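Local coordinates for protein dTDP-4-dehydrorhamnose 3-epimerase (PDB 2C0Z) that epimerises a dTDP-4-keto-6-deoxy sugar at C3, acting together with NovU to build the deoxysugar precursor of the antibiotic novobiocin, at residues T151-A163 with P171-A184. Numbering follows the deposited sequence.
Sequences TEHGVHPLDPELA and PLLSPRDQDALLLA. With SO4 (sulfate ion), chain B.
Among the charged contacts, Arg176 grips Glu152 end-on, NH1 and NH2 both converging on the one oxygen OE2. Arg176 NH1 stands 3.0 Å and NH2 3.2 Å from Glu152 OE2, which is met on the anti side of the carboxylate. That oxygen lies within 1° of the guanidinium plane. Carboxylate and guanidinium are turned 36° apart, so the bridge is planar for the arginine but not for the glutamate. With CG anti to the backbone N and the chain extended from CG to NE, Arg176 carries the group from the short helix 175-178 across to strand 152-154. Ser174 caps that helix through Asp177 N and donates from OG to a sulfate, probably from the crystallisation liquor.

Backbone-directed bonds fasten the rest. His156 N donates to Leu181 O at 2.8 Å, while Ala180 CB packs against the backbone of Val155 and His156. The imidazole of His156 has Asp177 O over one face, 3.3 Å above its plane; Leu158 N binds ND1 almost in the ring plane, which fixes the ring's rotation. Asp159 joins two backbones: OD1 takes Leu183 N at 2.8 Å from above the carboxylate plane, and OD2 accepts Leu162 N on its anti lone pair, closing an Asx motif. A water links OD1 with Glu161 OE1 and Ala184 N.

Apolar contacts include Leu173 against Pro157 (CG to CG, 4.1 Å) and the His156 ring, whereas the side chains of Leu183 and Leu162 cross at about a right angle, meeting CD2 to CD2.

Together these interactions hold 171-184 against the end of edge strand 152-154 of the RmlC-like cupin and the turn that follows it. Glu152 and Arg176 are both substrate-binding residues by similarity, and Asp177 OD1 is hydrogen-bonded to His71 NE2, the likely proton acceptor, consistent with one wall of the epimerase active site.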
loop_
_atom_site.group_PDB
_atom_site.type_symbol
_atom_site.label_atom_id
_atom_site.label_comp_id
_atom_site.label_asym_id
_atom_site.label_seq_id
_atom_site.Cartn_x
_atom_site.Cartn_y
_atom_site.Cartn_z
ATOM N N THR A 151 17.845 -8.732 -12.854
ATOM C CA THR A 151 18.062 -7.287 -12.921
ATOM C C THR A 151 18.190 -6.620 -11.565
ATOM O O THR A 151 18.512 -5.433 -11.526
ATOM C CB THR A 151 16.947 -6.576 -13.704
ATOM O OG1 THR A 151 15.682 -6.782 -13.059
ATOM C CG2 THR A 151 16.795 -7.168 -15.080
ATOM N N GLU A 152 17.916 -7.335 -10.480
ATOM C CA GLU A 152 18.024 -6.720 -9.152
ATOM C C GLU A 152 19.392 -6.933 -8.544
ATOM O O GLU A 152 19.843 -8.073 -8.345
ATOM C CB GLU A 152 16.970 -7.200 -8.161
ATOM C CG GLU A 152 16.956 -6.271 -6.939
ATOM C CD GLU A 152 15.889 -6.626 -5.934
ATOM O OE1 GLU A 152 14.738 -6.831 -6.354
ATOM O OE2 GLU A 152 16.203 -6.686 -4.723
ATOM N N HIS A 153 20.057 -5.825 -8.234
ATOM C CA HIS A 153 21.407 -5.870 -7.723
ATOM C C HIS A 153 21.548 -4.946 -6.528
ATOM O O HIS A 153 20.564 -4.347 -6.070
ATOM C CB HIS A 153 22.358 -5.542 -8.857
ATOM C CG HIS A 153 22.215 -6.492 -10.006
ATOM N ND1 HIS A 153 21.853 -6.102 -11.277
ATOM C CD2 HIS A 153 22.327 -7.840 -10.044
ATOM C CE1 HIS A 153 21.791 -7.167 -12.053
ATOM N NE2 HIS A 153 22.053 -8.234 -11.324
ATOM N N GLY A 154 22.756 -4.870 -5.991
ATOM C CA GLY A 154 22.967 -3.993 -4.861
ATOM C C GLY A 154 24.402 -3.589 -4.648
ATOM O O GLY A 154 25.318 -4.145 -5.271
ATOM N N VAL A 155 24.574 -2.604 -3.778
ATOM C CA VAL A 155 25.881 -2.277 -3.255
ATOM C C VAL A 155 25.860 -2.355 -1.730
ATOM O O VAL A 155 24.810 -2.326 -1.086
ATOM C CB VAL A 155 26.412 -0.923 -3.800
ATOM C CG1 VAL A 155 26.410 -0.868 -5.311
ATOM C CG2 VAL A 155 25.695 0.217 -3.256
ATOM N N HIS A 156 27.035 -2.459 -1.150
ATOM C CA HIS A 156 27.175 -2.655 0.275
ATOM C C HIS A 156 26.674 -1.439 1.044
ATOM O O HIS A 156 27.102 -0.314 0.779
ATOM C CB HIS A 156 28.627 -2.917 0.643
ATOM C CG HIS A 156 28.776 -3.641 1.931
ATOM N ND1 HIS A 156 28.526 -3.050 3.147
ATOM C CD2 HIS A 156 29.174 -4.907 2.197
ATOM C CE1 HIS A 156 28.728 -3.933 4.107
ATOM N NE2 HIS A 156 29.145 -5.060 3.558
ATOM N N PRO A 157 25.749 -1.637 1.984
ATOM C CA PRO A 157 25.206 -0.476 2.712
ATOM C C PRO A 157 26.194 0.206 3.659
ATOM O O PRO A 157 25.942 1.333 4.078
ATOM C CB PRO A 157 24.015 -1.073 3.474
ATOM C CG PRO A 157 24.329 -2.471 3.638
ATOM C CD PRO A 157 25.132 -2.907 2.419
ATOM N N LEU A 158 27.327 -0.446 3.954
ATOM C CA LEU A 158 28.394 0.185 4.719
ATOM C C LEU A 158 29.536 0.680 3.818
ATOM O O LEU A 158 30.645 0.963 4.296
ATOM C CB LEU A 158 28.914 -0.781 5.805
ATOM C CG LEU A 158 27.850 -1.389 6.721
ATOM C CD1 LEU A 158 28.542 -2.249 7.805
ATOM C CD2 LEU A 158 27.000 -0.368 7.354
ATOM N N ASP A 159 29.254 0.861 2.526
ATOM C CA ASP A 159 30.226 1.397 1.569
ATOM C C ASP A 159 30.892 2.688 2.100
ATOM O O ASP A 159 30.207 3.569 2.636
ATOM C CB ASP A 159 29.544 1.727 0.248
ATOM C CG ASP A 159 30.487 2.361 -0.714
ATOM O OD1 ASP A 159 31.210 1.600 -1.380
ATOM O OD2 ASP A 159 30.621 3.606 -0.819
ATOM N N PRO A 160 32.216 2.814 1.954
ATOM C CA PRO A 160 32.934 3.978 2.491
ATOM C C PRO A 160 32.807 5.320 1.728
ATOM O O PRO A 160 33.051 6.373 2.346
ATOM C CB PRO A 160 34.394 3.500 2.493
ATOM C CG PRO A 160 34.463 2.563 1.373
ATOM C CD PRO A 160 33.126 1.828 1.343
ATOM N N GLU A 161 32.516 5.298 0.436
ATOM C CA GLU A 161 32.228 6.530 -0.305
ATOM C C GLU A 161 30.896 7.107 0.158
ATOM O O GLU A 161 30.762 8.324 0.312
ATOM C CB GLU A 161 32.183 6.298 -1.826
ATOM C CG GLU A 161 33.504 6.040 -2.509
ATOM C CD GLU A 161 33.332 5.865 -3.997
ATOM O OE1 GLU A 161 32.999 4.746 -4.434
ATOM O OE2 GLU A 161 33.542 6.846 -4.747
ATOM N N LEU A 162 29.895 6.245 0.356
ATOM C CA LEU A 162 28.596 6.706 0.832
ATOM C C LEU A 162 28.660 7.077 2.308
ATOM O O LEU A 162 28.153 8.119 2.702
ATOM C CB LEU A 162 27.528 5.619 0.585
ATOM C CG LEU A 162 27.380 5.137 -0.862
ATOM C CD1 LEU A 162 26.375 4.009 -0.942
ATOM C CD2 LEU A 162 26.955 6.261 -1.818
ATOM N N ALA A 163 29.260 6.206 3.122
ATOM C CA ALA A 163 29.421 6.443 4.540
ATOM C C ALA A 163 28.100 6.867 5.196
ATOM O O ALA A 163 28.006 7.884 5.870
ATOM C CB ALA A 163 30.533 7.471 4.798
ATOM N N PRO A 171 24.371 -2.540 12.983
ATOM C CA PRO A 171 23.555 -2.903 11.815
ATOM C C PRO A 171 23.414 -4.412 11.598
ATOM O O PRO A 171 24.389 -5.144 11.562
ATOM C CB PRO A 171 24.293 -2.246 10.639
ATOM C CG PRO A 171 25.631 -1.824 11.171
ATOM C CD PRO A 171 25.452 -1.603 12.628
ATOM N N LEU A 172 22.185 -4.882 11.465
ATOM C CA LEU A 172 21.949 -6.280 11.155
ATOM C C LEU A 172 21.752 -6.395 9.640
ATOM O O LEU A 172 20.700 -5.976 9.117
ATOM C CB LEU A 172 20.713 -6.811 11.898
ATOM N N LEU A 173 22.746 -6.992 8.972
ATOM C CA LEU A 173 22.752 -7.204 7.516
ATOM C C LEU A 173 22.476 -8.658 7.177
ATOM O O LEU A 173 22.983 -9.569 7.843
ATOM C CB LEU A 173 24.131 -6.830 6.928
ATOM C CG LEU A 173 24.420 -5.384 6.530
ATOM C CD1 LEU A 173 23.865 -4.385 7.480
ATOM C CD2 LEU A 173 25.909 -5.189 6.324
ATOM N N SER A 174 21.709 -8.883 6.117
ATOM C CA SER A 174 21.500 -10.199 5.548
ATOM C C SER A 174 22.794 -10.630 4.855
ATOM O O SER A 174 23.616 -9.778 4.521
ATOM C CB SER A 174 20.391 -10.146 4.513
ATOM O OG SER A 174 20.809 -9.363 3.391
ATOM N N PRO A 175 22.980 -11.923 4.618
ATOM C CA PRO A 175 24.173 -12.378 3.897
ATOM C C PRO A 175 24.316 -11.672 2.547
ATOM O O PRO A 175 25.423 -11.238 2.186
ATOM C CB PRO A 175 23.937 -13.896 3.755
ATOM C CG PRO A 175 23.048 -14.236 4.898
ATOM C CD PRO A 175 22.129 -13.052 5.060
ATOM N N ARG A 176 23.203 -11.492 1.842
ATOM C CA ARG A 176 23.206 -10.804 0.554
ATOM C C ARG A 176 23.849 -9.417 0.694
ATOM O O ARG A 176 24.702 -9.053 -0.102
ATOM C CB ARG A 176 21.793 -10.685 0.006
ATOM C CG ARG A 176 21.624 -9.682 -1.096
ATOM C CD ARG A 176 20.203 -9.283 -1.431
ATOM N NE ARG A 176 20.229 -8.288 -2.508
ATOM C CZ ARG A 176 19.158 -7.838 -3.145
ATOM N NH1 ARG A 176 17.953 -8.286 -2.816
ATOM N NH2 ARG A 176 19.295 -6.934 -4.115
ATOM N N ASP A 177 23.418 -8.621 1.666
ATOM C CA ASP A 177 23.930 -7.252 1.770
ATOM C C ASP A 177 25.349 -7.196 2.348
ATOM O O ASP A 177 26.133 -6.332 1.982
ATOM C CB ASP A 177 22.958 -6.376 2.565
ATOM C CG ASP A 177 21.647 -6.188 1.862
ATOM O OD1 ASP A 177 21.598 -6.324 0.611
ATOM O OD2 ASP A 177 20.575 -5.901 2.479
ATOM N N GLN A 178 25.688 -8.161 3.201
ATOM C CA GLN A 178 27.041 -8.265 3.755
ATOM C C GLN A 178 28.036 -8.554 2.634
ATOM O O GLN A 178 29.171 -8.083 2.677
ATOM C CB GLN A 178 27.125 -9.407 4.782
ATOM C CG GLN A 178 26.509 -9.155 6.118
ATOM C CD GLN A 178 26.682 -10.350 7.072
ATOM O OE1 GLN A 178 27.790 -10.869 7.221
ATOM N NE2 GLN A 178 25.597 -10.776 7.708
ATOM N N ASP A 179 27.596 -9.316 1.639
ATOM C CA ASP A 179 28.464 -9.798 0.559
ATOM C C ASP A 179 28.442 -8.897 -0.683
ATOM O O ASP A 179 29.147 -9.145 -1.661
ATOM C CB ASP A 179 28.063 -11.220 0.149
ATOM C CG ASP A 179 28.336 -12.243 1.246
ATOM O OD1 ASP A 179 29.063 -11.940 2.220
ATOM O OD2 ASP A 179 27.839 -13.376 1.211
ATOM N N ALA A 180 27.671 -7.822 -0.635
ATOM C CA ALA A 180 27.531 -6.952 -1.793
ATOM C C ALA A 180 28.805 -6.162 -2.075
ATOM O O ALA A 180 29.580 -5.868 -1.166
ATOM C CB ALA A 180 26.408 -5.981 -1.564
ATOM N N LEU A 181 28.960 -5.811 -3.346
ATOM C CA LEU A 181 30.095 -5.023 -3.811
ATOM C C LEU A 181 30.080 -3.640 -3.215
ATOM O O LEU A 181 29.025 -3.034 -3.011
ATOM C CB LEU A 181 30.054 -4.871 -5.323
ATOM C CG LEU A 181 30.288 -6.106 -6.191
ATOM C CD1 LEU A 181 30.492 -5.694 -7.616
ATOM C CD2 LEU A 181 31.408 -6.892 -5.716
ATOM N N LEU A 182 31.269 -3.126 -2.947
ATOM C CA LEU A 182 31.448 -1.685 -2.759
ATOM C C LEU A 182 30.995 -0.925 -3.987
ATOM O O LEU A 182 31.013 -1.438 -5.102
ATOM C CB LEU A 182 32.890 -1.353 -2.471
ATOM C CG LEU A 182 33.455 -2.026 -1.238
ATOM C CD1 LEU A 182 34.857 -1.480 -1.009
ATOM C CD2 LEU A 182 32.588 -1.781 -0.043
ATOM N N LEU A 183 30.584 0.323 -3.770
ATOM C CA LEU A 183 30.161 1.184 -4.867
ATOM C C LEU A 183 31.217 1.240 -5.999
ATOM O O LEU A 183 30.886 1.069 -7.148
ATOM C CB LEU A 183 29.842 2.592 -4.347
ATOM C CG LEU A 183 29.361 3.596 -5.396
ATOM C CD1 LEU A 183 27.968 3.193 -5.861
ATOM C CD2 LEU A 183 29.380 5.001 -4.843
ATOM N N ALA A 184 32.472 1.455 -5.633
ATOM C CA ALA A 184 33.555 1.570 -6.605
ATOM C C ALA A 184 33.817 0.245 -7.317
ATOM O O ALA A 184 34.181 0.247 -8.506
ATOM C CB ALA A 184 34.829 2.062 -5.917
HETATM S S SO4 B . 17.585 -10.786 1.604
HETATM O O1 SO4 B . 16.703 -10.550 0.458
HETATM O O2 SO4 B . 16.770 -10.983 2.814
HETATM O O3 SO4 B . 18.391 -11.977 1.303
HETATM O O4 SO4 B . 18.496 -9.640 1.766
HETATM O O HOH W 1 26.758 -6.588 -5.165
HETATM O O HOH W 2 23.145 -4.880 -1.331
HETATM O O HOH W 3 33.261 2.458 -2.928
#